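Local coordinates for N-methyltransferase (Streptoalloteichus sp. ATCC 53650, PDB 5BSZ), which probably transfers a methyl group from S-adenosylmethionine to the amino group of a deoxysugar, as a sugar N-methyltransferase of the kedarcidin pathway, at residues L21-G25 and T171-L175; L144-W150 and R237-G243; D183-A189 and Q204-L210. All blocks are in the same frame, centred on the assembly; numbering follows the deposited sequence. Where two conformers were deposited one is given.

Contact 1 of 3, residues L21-G25 and T171-L175; sequences LFYRG and TVVRL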
loop_
_atom_site.group_PDB
_atom_site.type_symbol
_atom_site.label_atom_id
_atom_site.label_comp_id
_atom_site.label_asym_id
_atom_site.label_seq_id
_atom_site.Cartn_x
_atom_site.Cartn_y
_atom_site.Cartn_z
ATOM N N LEU A 21 17.839 -8.905 -7.832
ATOM C CA LEU A 21 18.608 -10.035 -8.321
ATOM C C LEU A 21 19.844 -10.240 -7.440
ATOM O O LEU A 21 20.208 -11.395 -7.178
ATOM C CB LEU A 21 18.888 -9.939 -9.837
ATOM C CG LEU A 21 17.644 -10.118 -10.750
ATOM C CD1 LEU A 21 17.929 -10.600 -12.189
ATOM C CD2 LEU A 21 16.597 -11.028 -10.124
ATOM N N PHE A 22 20.453 -9.154 -6.950
ATOM C CA PHE A 22 21.561 -9.253 -5.980
ATOM C C PHE A 22 21.086 -10.105 -4.808
ATOM O O PHE A 22 21.740 -11.047 -4.349
ATOM C CB PHE A 22 21.974 -7.889 -5.401
ATOM C CG PHE A 22 22.361 -7.964 -3.943
ATOM C CD1 PHE A 22 21.478 -7.561 -2.945
ATOM C CD2 PHE A 22 23.594 -8.495 -3.564
ATOM C CE1 PHE A 22 21.825 -7.657 -1.606
ATOM C CE2 PHE A 22 23.945 -8.597 -2.224
ATOM C CZ PHE A 22 23.059 -8.178 -1.245
ATOM N N TYR A 23 19.908 -9.726 -4.336
ATOM C CA TYR A 23 19.389 -10.189 -3.079
ATOM C C TYR A 23 19.019 -11.675 -3.155
ATOM O O TYR A 23 19.530 -12.484 -2.374
ATOM C CB TYR A 23 18.206 -9.298 -2.707
ATOM C CG TYR A 23 17.935 -9.318 -1.239
ATOM C CD1 TYR A 23 18.394 -8.301 -0.410
ATOM C CD2 TYR A 23 17.254 -10.378 -0.679
ATOM C CE1 TYR A 23 18.153 -8.334 0.951
ATOM C CE2 TYR A 23 17.005 -10.420 0.675
ATOM C CZ TYR A 23 17.452 -9.400 1.487
ATOM O OH TYR A 23 17.175 -9.473 2.835
ATOM N N ARG A 24 18.148 -12.024 -4.102
ATOM C CA ARG A 24 17.904 -13.415 -4.483
ATOM C C ARG A 24 19.192 -14.237 -4.591
ATOM O O ARG A 24 19.232 -15.394 -4.164
ATOM C CB ARG A 24 17.207 -13.473 -5.839
ATOM C CG ARG A 24 15.709 -13.226 -5.816
ATOM C CD ARG A 24 15.139 -13.516 -7.195
ATOM N NE ARG A 24 13.801 -12.964 -7.377
ATOM C CZ ARG A 24 13.251 -12.667 -8.554
ATOM N NH1 ARG A 24 13.915 -12.854 -9.688
ATOM N NH2 ARG A 24 12.021 -12.170 -8.596
ATOM N N GLY A 25 20.234 -13.639 -5.166
ATOM C CA GLY A 25 21.477 -14.346 -5.476
ATOM C C GLY A 25 22.323 -14.796 -4.295
ATOM O O GLY A 25 23.341 -15.463 -4.473
ATOM N N THR A 171 18.929 -1.808 6.813
ATOM C CA THR A 171 18.464 -3.180 6.987
ATOM C C THR A 171 17.414 -3.473 5.895
ATOM O O THR A 171 16.533 -2.664 5.674
ATOM C CB THR A 171 17.804 -3.363 8.357
ATOM O OG1 THR A 171 18.777 -3.315 9.386
ATOM C CG2 THR A 171 17.152 -4.696 8.503
ATOM N N VAL A 172 17.506 -4.615 5.213
ATOM C CA VAL A 172 16.501 -5.035 4.240
ATOM C C VAL A 172 16.010 -6.416 4.590
ATOM O O VAL A 172 16.807 -7.320 4.809
ATOM C CB VAL A 172 17.127 -5.058 2.825
ATOM C CG1 VAL A 172 16.130 -5.497 1.768
ATOM C CG2 VAL A 172 17.675 -3.679 2.517
ATOM N N VAL A 173 14.700 -6.585 4.695
ATOM C CA VAL A 173 14.123 -7.874 4.910
ATOM C C VAL A 173 13.281 -8.259 3.716
ATOM O O VAL A 173 12.675 -7.391 3.077
ATOM C CB VAL A 173 13.275 -7.878 6.189
ATOM C CG1 VAL A 173 14.124 -7.408 7.353
ATOM C CG2 VAL A 173 12.106 -6.929 6.049
ATOM N N ARG A 174 13.220 -9.558 3.451
ATOM C CA ARG A 174 12.505 -10.110 2.311
ATOM C C ARG A 174 11.655 -11.277 2.700
ATOM O O ARG A 174 12.065 -12.118 3.491
ATOM C CB ARG A 174 13.509 -10.579 1.232
ATOM C CG ARG A 174 12.874 -11.171 -0.028
ATOM C CD ARG A 174 13.912 -11.625 -1.067
ATOM N NE ARG A 174 13.333 -12.064 -2.349
ATOM C CZ ARG A 174 12.882 -13.291 -2.604
ATOM N NH1 ARG A 174 12.931 -14.229 -1.670
ATOM N NH2 ARG A 174 12.375 -13.587 -3.800
ATOM N N LEU A 175 10.452 -11.366 2.141
ATOM C CA LEU A 175 9.579 -12.500 2.403
ATOM C C LEU A 175 8.955 -12.882 1.073
ATOM O O LEU A 175 8.499 -12.005 0.340
ATOM C CB LEU A 175 8.481 -12.116 3.385
ATOM C CG LEU A 175 7.496 -13.134 3.894
ATOM C CD1 LEU A 175 8.310 -14.209 4.599
ATOM C CD2 LEU A 175 6.438 -12.569 4.856
#
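Tyr23 OH donates to the carbonyl oxygen Val172 O at 2.9 Å, the one hydrogen bond between helix segment 21-25 and strand segment 171-175. The hydroxyl comes in from above the carbonyl plane, 56° out of it. With CG anti to the backbone N (chi1 -158°), the phenol reaches from the last turn of helix 18-24 straight to the strand. Tyr23 CE1 meets Val172 CG1 at 3.6 Å, while Tyr23 CE2 lies 3.5 Å from Arg174 CB and CD2 touches Arg174 CD. The extended Arg174 chain runs past the ring in the opposite direction, its guanidinium plane inclined 30° to the phenol, while its NE is hydrogen-bonded to Tyr191, whose ring also packs edge-to-face with Tyr23. Replacing Tyr23 by an alanine would probably open a gap between Val172 and Arg174 and take from Val172 O its hydroxyl partner. Arg174 NH2 also comes within 3.9 Å of Arg24 NE, with the two guanidinium planes nearly perpendicular, but Arg24 is poorly ordered and this approach of like charges carries little weight. Between these two segments, cohesion probably comes mainly from the phenol, through its ring contacts and single hydroxyl bond.

Contact 2 of 3, residues L144-W150 and R237-G243; sequences LVIDPWW and RRGLFVG. With THM (thymidine), chain G.
The edge of the thymidine pocket and the central sheet of the methyltransferase domain meet where segment 144-150 pairs with segment 237-243. Trp150 lies flat against the base, with thymidine N3 3.4 Å above the centre of its ring system, and Arg238 covers the opposite indole face. There Arg238 CD makes a CH-pi contact 3.5 Å from the centroid of the six-membered ring, and CZ sits over the five-membered ring in a cation-pi interaction. Arg238 begins with CG wedged between the backbone N and the carbonyl carbon (chi1 54°), then bends at chi3, which carries the guanidinium to Asp147. Arg238 NH2 forms a salt bridge with Asp147 OD1 at 2.9 Å, met from above the carboxylate plane (36° out of it). A water accepts from Arg238 NE and donates to Asp147 OD1 and Gly239 O, while Asp147 OD2 takes the backbone N of Thr115, a residue that binds S-adenosyl-L-homocysteine.

Behind this polar group the chains become antiparallel strands of the Rossmann-like sheet, where 240-245 lies between 143-146 and 225-230. Leu144 with Gly243 and Ile146 with Phe241 are hydrogen-bonded pairs, Ile146 N reaching Phe241 O at 2.8 Å. Between them is the non-hydrogen-bonded pair Val145 and Val242, whose side chains face helix 30-44. Leu240 CD1 lies 4.0 Å from Val145 CG1. Pro148 CG abuts the edge of the Phe241 ring, 3.7 Å from CE2. At the pocket rim, Arg237 NH1 donates to thymidine O4 at 3.3 Å, almost straight at 168°.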
loop_
_atom_site.group_PDB
_atom_site.type_symbol
_atom_site.label_atom_id
_atom_site.label_comp_id
_atom_site.label_asym_id
_atom_site.label_seq_id
_atom_site.Cartn_x
_atom_site.Cartn_y
_atom_site.Cartn_z
ATOM N N LEU A 144 22.749 -26.964 -26.573
ATOM C CA LEU A 144 21.718 -26.097 -26.017
ATOM C C LEU A 144 21.401 -26.666 -24.636
ATOM O O LEU A 144 21.091 -27.861 -24.495
ATOM C CB LEU A 144 20.506 -26.090 -26.923
ATOM C CG LEU A 144 19.557 -24.893 -26.807
ATOM C CD1 LEU A 144 18.517 -25.068 -27.903
ATOM C CD2 LEU A 144 18.879 -24.792 -25.458
ATOM N N VAL A 145 21.614 -25.850 -23.621
ATOM C CA VAL A 145 21.401 -26.260 -22.212
ATOM C C VAL A 145 20.288 -25.439 -21.560
ATOM O O VAL A 145 20.380 -24.214 -21.360
ATOM C CB VAL A 145 22.678 -26.117 -21.374
ATOM C CG1 VAL A 145 22.541 -26.654 -19.981
ATOM C CG2 VAL A 145 23.890 -26.767 -22.034
ATOM N N ILE A 146 19.236 -26.141 -21.163
ATOM C CA ILE A 146 18.093 -25.507 -20.447
ATOM C C ILE A 146 17.994 -26.047 -19.027
ATOM O O ILE A 146 17.952 -27.274 -18.819
ATOM C CB ILE A 146 16.790 -25.826 -21.173
ATOM C CG1 ILE A 146 16.837 -25.257 -22.586
ATOM C CG2 ILE A 146 15.597 -25.281 -20.391
ATOM C CD1 ILE A 146 15.693 -25.729 -23.460
ATOM N N ASP A 147 18.098 -25.118 -18.078
ATOM C CA ASP A 147 17.821 -25.366 -16.678
ATOM C C ASP A 147 16.327 -25.056 -16.497
ATOM O O ASP A 147 15.929 -23.896 -16.393
ATOM C CB ASP A 147 18.679 -24.454 -15.788
ATOM C CG ASP A 147 18.452 -24.686 -14.279
ATOM O OD1 ASP A 147 17.801 -25.704 -13.907
ATOM O OD2 ASP A 147 18.899 -23.815 -13.476
ATOM N N PRO A 148 15.488 -26.090 -16.573
ATOM C CA PRO A 148 14.051 -25.915 -16.624
ATOM C C PRO A 148 13.513 -25.416 -15.295
ATOM O O PRO A 148 14.192 -25.509 -14.270
ATOM C CB PRO A 148 13.537 -27.340 -16.921
ATOM C CG PRO A 148 14.490 -28.182 -16.167
ATOM C CD PRO A 148 15.835 -27.506 -16.363
ATOM N N TRP A 149 12.326 -24.829 -15.328
ATOM C CA TRP A 149 11.571 -24.598 -14.080
ATOM C C TRP A 149 10.901 -25.935 -13.739
ATOM O O TRP A 149 11.050 -26.935 -14.507
ATOM C CB TRP A 149 10.545 -23.476 -14.316
ATOM C CG TRP A 149 9.728 -23.110 -13.098
ATOM C CD1 TRP A 149 8.366 -23.142 -13.014
ATOM C CD2 TRP A 149 10.187 -22.712 -11.796
ATOM N NE1 TRP A 149 7.962 -22.782 -11.768
ATOM C CE2 TRP A 149 9.058 -22.524 -10.992
ATOM C CE3 TRP A 149 11.437 -22.480 -11.237
ATOM C CZ2 TRP A 149 9.142 -22.127 -9.655
ATOM C CZ3 TRP A 149 11.514 -22.062 -9.911
ATOM C CH2 TRP A 149 10.371 -21.924 -9.124
ATOM N N TRP A 150 10.249 -25.967 -12.568
ATOM C CA TRP A 150 9.484 -27.123 -12.106
ATOM C C TRP A 150 8.360 -27.531 -13.037
ATOM O O TRP A 150 7.890 -26.741 -13.857
ATOM C CB TRP A 150 9.024 -26.972 -10.638
ATOM C CG TRP A 150 10.168 -26.652 -9.719
ATOM C CD1 TRP A 150 10.517 -25.401 -9.217
ATOM C CD2 TRP A 150 11.170 -27.554 -9.241
ATOM N NE1 TRP A 150 11.673 -25.493 -8.436
ATOM C CE2 TRP A 150 12.076 -26.806 -8.426
ATOM C CE3 TRP A 150 11.391 -28.936 -9.397
ATOM C CZ2 TRP A 150 13.189 -27.404 -7.815
ATOM C CZ3 TRP A 150 12.481 -29.525 -8.753
ATOM C CH2 TRP A 150 13.356 -28.766 -7.976
ATOM N N ARG A 237 15.599 -33.673 -8.846
ATOM C CA ARG A 237 14.242 -33.936 -9.281
ATOM C C ARG A 237 13.902 -33.039 -10.450
ATOM O O ARG A 237 12.820 -33.122 -11.015
ATOM C CB ARG A 237 13.203 -33.756 -8.158
ATOM C CG ARG A 237 13.555 -34.331 -6.794
ATOM C CD ARG A 237 12.283 -34.767 -6.067
ATOM N NE ARG A 237 11.377 -33.636 -5.906
ATOM C CZ ARG A 237 10.046 -33.668 -5.938
ATOM N NH1 ARG A 237 9.396 -32.520 -5.797
ATOM N NH2 ARG A 237 9.356 -34.802 -6.070
ATOM N N ARG A 238 14.797 -32.165 -10.883
ATOM C CA ARG A 238 14.509 -31.641 -12.215
ATOM C C ARG A 238 15.521 -31.773 -13.302
ATOM O O ARG A 238 15.145 -31.879 -14.448
ATOM C CB ARG A 238 13.966 -30.218 -12.232
ATOM C CG ARG A 238 14.759 -29.185 -11.531
ATOM C CD ARG A 238 14.003 -27.852 -11.676
ATOM N NE ARG A 238 15.086 -26.854 -11.792
ATOM C CZ ARG A 238 15.059 -25.591 -11.403
ATOM N NH1 ARG A 238 14.000 -25.095 -10.791
ATOM N NH2 ARG A 238 16.105 -24.819 -11.700
ATOM N N GLY A 239 16.791 -31.720 -12.971
ATOM C CA GLY A 239 17.751 -32.033 -13.986
ATOM C C GLY A 239 17.947 -30.928 -15.006
ATOM O O GLY A 239 17.621 -29.746 -14.741
ATOM N N LEU A 240 18.535 -31.303 -16.142
ATOM C CA LEU A 240 18.723 -30.365 -17.228
ATOM C C LEU A 240 18.201 -30.972 -18.484
ATOM O O LEU A 240 18.343 -32.182 -18.677
ATOM C CB LEU A 240 20.202 -30.016 -17.378
ATOM C CG LEU A 240 20.914 -29.260 -16.282
ATOM C CD1 LEU A 240 22.351 -29.046 -16.724
ATOM C CD2 LEU A 240 20.313 -27.897 -15.940
ATOM N N PHE A 241 17.642 -30.142 -19.362
ATOM C CA PHE A 241 17.359 -30.560 -20.726
ATOM C C PHE A 241 18.424 -30.042 -21.669
ATOM O O PHE A 241 18.768 -28.841 -21.647
ATOM C CB PHE A 241 15.976 -30.130 -21.172
ATOM C CG PHE A 241 14.883 -30.777 -20.388
ATOM C CD1 PHE A 241 14.488 -32.089 -20.660
ATOM C CD2 PHE A 241 14.307 -30.127 -19.317
ATOM C CE1 PHE A 241 13.496 -32.691 -19.901
ATOM C CE2 PHE A 241 13.338 -30.731 -18.539
ATOM C CZ PHE A 241 12.916 -32.004 -18.834
ATOM N N VAL A 242 18.987 -30.972 -22.432
ATOM C CA VAL A 242 20.113 -30.640 -23.342
ATOM C C VAL A 242 19.790 -31.106 -24.739
ATOM O O VAL A 242 19.154 -32.157 -24.920
ATOM C CB VAL A 242 21.435 -31.263 -22.882
ATOM C CG1 VAL A 242 22.577 -30.927 -23.836
ATOM C CG2 VAL A 242 21.789 -30.766 -21.484
ATOM N N GLY A 243 20.196 -30.307 -25.718
ATOM C CA GLY A 243 19.998 -30.639 -27.119
ATOM C C GLY A 243 21.293 -30.404 -27.870
ATOM O O GLY A 243 22.037 -29.435 -27.602
HETATM O "O5'" THM G . 13.215 -21.820 -4.761
HETATM C "C5'" THM G . 11.934 -21.966 -4.112
HETATM C "C4'" THM G . 10.862 -22.452 -5.092
HETATM O "O4'" THM G . 11.317 -23.771 -5.404
HETATM C "C3'" THM G . 9.415 -22.612 -4.545
HETATM O "O3'" THM G . 8.455 -21.856 -5.313
HETATM C "C2'" THM G . 9.058 -24.112 -4.568
HETATM C "C1'" THM G . 10.202 -24.666 -5.435
HETATM N N1 THM G . 10.713 -26.036 -5.260
HETATM C C2 THM G . 9.872 -26.953 -5.918
HETATM O O2 THM G . 8.856 -26.470 -6.440
HETATM N N3 THM G . 10.110 -28.261 -5.965
HETATM C C4 THM G . 11.215 -28.769 -5.419
HETATM O O4 THM G . 11.451 -30.020 -5.485
HETATM C C5 THM G . 12.126 -27.823 -4.742
HETATM C C5M THM G . 13.341 -28.470 -4.132
HETATM C C6 THM G . 11.858 -26.459 -4.702
HETATM O O HOH W 1 17.622 -27.958 -12.689
#

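Contact 3 of 3, residues D183-A189 and Q204-L210; sequences DVSRHEA and QVQDLTL. With EDO (1,2-ethanediol), chain C.
Arg186 NE and NH2 grip the two carboxylate oxygens of Asp207 side-on across a non-hydrogen-bonded pair of the hairpin of strands 184-195 and 198-209. Arg186 NE meets Asp207 OD1 at 2.7 Å and Arg186 NH2 meets Asp207 OD2 at 2.8 Å, both bonds practically straight. Each oxygen uses its syn lone pair, and the guanidinium and carboxylate planes are only 5° apart. The arginine leaves the backbone with CG anti to N (chi1 179°) and folds at chi3 (-71°), which turns NE toward Asp207. Arg186 CG packs on Val205 CG1 at 3.6 Å, and Val184 CG1 touches Asp207 CG at 3.5 Å. Asp207 OD2 also accepts from O1 of an ethanediol, probably from the crystallisation liquor. Arg186 NH1 bonds to Met3 O of the second subunit and Asp13 of the fourth.

Ser185 with Leu208 and His187 with Gln206 are hydrogen-bonded pairs, alternating with non-hydrogen-bonded ones. On the opposite face, His187 carries its ring toward Leu208, where NE2 approaches CD1 at 4.0 Å. His187 NE2 shares a hydrogen bond of 2.9 Å with Ser185 OG, in the plane of the imidazole, which would hold the ring's rotation beside the bound thymidine. Ser185 OG is also hydrogen-bonded to Trp149.

Strand 171-181 is the other neighbour of 184-195, with Glu188 salt-bridged to Arg177 there, while Gln204 and Val205 extend the sheet antiparallel into a strand of the third subunit.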
loop_
_atom_site.group_PDB
_atom_site.type_symbol
_atom_site.label_atom_id
_atom_site.label_comp_id
_atom_site.label_asym_id
_atom_site.label_seq_id
_atom_site.Cartn_x
_atom_site.Cartn_y
_atom_site.Cartn_z
ATOM N N ASP A 183 -1.710 -24.655 -14.499
ATOM C CA ASP A 183 -0.325 -25.048 -14.787
ATOM C C ASP A 183 0.674 -23.873 -14.691
ATOM O O ASP A 183 1.670 -23.871 -15.392
ATOM C CB ASP A 183 -0.194 -25.789 -16.129
ATOM C CG ASP A 183 -0.433 -24.872 -17.329
ATOM O OD1 ASP A 183 -1.122 -23.866 -17.116
ATOM O OD2 ASP A 183 0.027 -25.092 -18.480
ATOM N N VAL A 184 0.439 -22.934 -13.782
ATOM C CA VAL A 184 1.293 -21.786 -13.458
ATOM C C VAL A 184 1.689 -21.780 -12.006
ATOM O O VAL A 184 0.910 -22.170 -11.137
ATOM C CB VAL A 184 0.557 -20.480 -13.906
ATOM C CG1 VAL A 184 0.972 -19.201 -13.177
ATOM C CG2 VAL A 184 0.671 -20.351 -15.386
ATOM N N SER A 185 2.944 -21.485 -11.685
ATOM C CA SER A 185 3.301 -21.151 -10.299
ATOM C C SER A 185 3.377 -19.608 -10.202
ATOM O O SER A 185 3.871 -18.934 -11.099
ATOM C CB SER A 185 4.588 -21.814 -9.861
ATOM O OG SER A 185 5.711 -21.500 -10.699
ATOM N N ARG A 186 2.735 -19.067 -9.181
ATOM C CA ARG A 186 2.678 -17.653 -8.926
ATOM C C ARG A 186 3.505 -17.311 -7.725
ATOM O O ARG A 186 3.329 -17.864 -6.624
ATOM C CB ARG A 186 1.235 -17.220 -8.708
ATOM C CG ARG A 186 1.075 -15.742 -8.413
ATOM C CD ARG A 186 -0.334 -15.292 -8.783
ATOM N NE ARG A 186 -0.543 -15.257 -10.237
ATOM C CZ ARG A 186 -1.670 -14.911 -10.816
ATOM N NH1 ARG A 186 -2.713 -14.565 -10.075
ATOM N NH2 ARG A 186 -1.742 -14.811 -12.123
ATOM N N HIS A 187 4.445 -16.412 -7.949
ATOM C CA HIS A 187 5.484 -16.088 -6.969
ATOM C C HIS A 187 5.321 -14.667 -6.439
ATOM O O HIS A 187 5.320 -13.678 -7.199
ATOM C CB HIS A 187 6.882 -16.273 -7.631
ATOM C CG HIS A 187 7.103 -17.680 -8.052
ATOM N ND1 HIS A 187 7.794 -18.589 -7.276
ATOM C CD2 HIS A 187 6.654 -18.365 -9.132
ATOM C CE1 HIS A 187 7.756 -19.773 -7.861
ATOM N NE2 HIS A 187 7.063 -19.667 -8.983
ATOM N N GLU A 188 5.125 -14.541 -5.131
ATOM C CA GLU A 188 5.039 -13.198 -4.519
ATOM C C GLU A 188 6.279 -12.912 -3.697
ATOM O O GLU A 188 6.677 -13.761 -2.876
ATOM C CB GLU A 188 3.895 -13.161 -3.563
ATOM C CG GLU A 188 2.544 -13.249 -4.145
ATOM C CD GLU A 188 1.497 -13.602 -3.108
ATOM O OE1 GLU A 188 1.452 -14.777 -2.656
ATOM O OE2 GLU A 188 0.704 -12.697 -2.774
ATOM N N ALA A 189 6.900 -11.756 -3.914
ATOM C CA ALA A 189 8.082 -11.347 -3.152
ATOM C C ALA A 189 7.803 -9.941 -2.579
ATOM O O ALA A 189 7.393 -9.061 -3.314
ATOM C CB ALA A 189 9.316 -11.263 -4.059
ATOM N N GLN A 204 6.436 -7.615 -5.752
ATOM C CA GLN A 204 6.366 -8.137 -7.116
ATOM C C GLN A 204 5.625 -9.491 -7.131
ATOM O O GLN A 204 5.766 -10.323 -6.223
ATOM C CB GLN A 204 7.793 -8.265 -7.654
ATOM C CG GLN A 204 7.837 -8.781 -9.085
ATOM C CD GLN A 204 9.221 -8.743 -9.718
ATOM O OE1 GLN A 204 9.864 -9.775 -9.877
ATOM N NE2 GLN A 204 9.667 -7.564 -10.093
ATOM N N VAL A 205 4.824 -9.692 -8.163
ATOM C CA VAL A 205 4.119 -10.928 -8.399
ATOM C C VAL A 205 4.471 -11.366 -9.829
ATOM O O VAL A 205 4.337 -10.603 -10.781
ATOM C CB VAL A 205 2.604 -10.819 -8.274
ATOM C CG1 VAL A 205 1.987 -12.217 -8.337
ATOM C CG2 VAL A 205 2.193 -10.191 -6.977
ATOM N N GLN A 206 4.946 -12.595 -9.946
ATOM C CA GLN A 206 5.357 -13.117 -11.237
ATOM C C GLN A 206 4.916 -14.572 -11.368
ATOM O O GLN A 206 4.960 -15.352 -10.413
ATOM C CB GLN A 206 6.861 -12.915 -11.483
ATOM C CG GLN A 206 7.795 -14.043 -11.045
ATOM C CD GLN A 206 9.286 -13.747 -11.234
ATOM O OE1 GLN A 206 9.914 -13.050 -10.429
ATOM N NE2 GLN A 206 9.875 -14.333 -12.263
ATOM N N ASP A 207 4.476 -14.900 -12.575
ATOM C CA ASP A 207 4.055 -16.248 -12.957
ATOM C C ASP A 207 5.172 -16.943 -13.755
ATOM O O ASP A 207 5.841 -16.312 -14.573
ATOM C CB ASP A 207 2.799 -16.125 -13.810
ATOM C CG ASP A 207 1.526 -15.753 -13.018
ATOM O OD1 ASP A 207 1.532 -15.942 -11.807
ATOM O OD2 ASP A 207 0.515 -15.378 -13.664
ATOM N N LEU A 208 5.314 -18.257 -13.550
ATOM C CA LEU A 208 6.079 -19.146 -14.402
ATOM C C LEU A 208 5.236 -20.363 -14.765
ATOM O O LEU A 208 4.490 -20.876 -13.903
ATOM C CB LEU A 208 7.300 -19.601 -13.612
ATOM C CG LEU A 208 8.344 -18.525 -13.230
ATOM C CD1 LEU A 208 9.342 -19.033 -12.228
ATOM C CD2 LEU A 208 9.067 -18.012 -14.475
ATOM N N THR A 209 5.336 -20.814 -16.016
ATOM C CA THR A 209 4.568 -21.984 -16.446
ATOM C C THR A 209 5.215 -23.288 -15.949
ATOM O O THR A 209 6.424 -23.433 -16.003
ATOM C CB THR A 209 4.475 -22.009 -17.959
ATOM O OG1 THR A 209 3.968 -20.756 -18.330
ATOM C CG2 THR A 209 3.560 -23.139 -18.457
ATOM N N LEU A 210 4.406 -24.242 -15.486
ATOM C CA LEU A 210 4.840 -25.555 -15.140
ATOM C C LEU A 210 4.703 -26.493 -16.340
ATOM O O LEU A 210 3.576 -26.899 -16.690
ATOM C CB LEU A 210 4.022 -26.058 -13.935
ATOM C CG LEU A 210 4.046 -25.174 -12.683
ATOM C CD1 LEU A 210 2.961 -25.563 -11.665
ATOM C CD2 LEU A 210 5.429 -25.244 -12.077
HETATM C C1 EDO C . 0.487 -11.546 -13.339
HETATM O O1 EDO C . 0.799 -12.593 -14.289
HETATM C C2 EDO C . -0.985 -11.073 -13.331
HETATM O O2 EDO C . -1.805 -11.499 -14.435
HETATM O O HOH W 2 1.833 -27.163 -18.645
#

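Contact 2 is the buried one, lying in the Rossmann-like sheet, whereas contacts 1 and 3 are only partly buried and both belong to the antiparallel sheet, on its neighbouring strands 171-181 and 184-195. Contact 1 sets a helix on that sheet by one aromatic side chain, with no backbone pairing; the other two are antiparallel strand ladders. Their salt bridges differ: in contact 2 it is tilted and supplemented by water, in contact 3 coplanar and two-pronged among subunit interfaces. Contacts 2 and 3 meet at the thymidine pocket, where Trp149 packs against His187, while contacts 1 and 3 touch through Arg24 and Gln206. Contacts 1 and 2 do not touch, their nearest atoms about 10 Å apart.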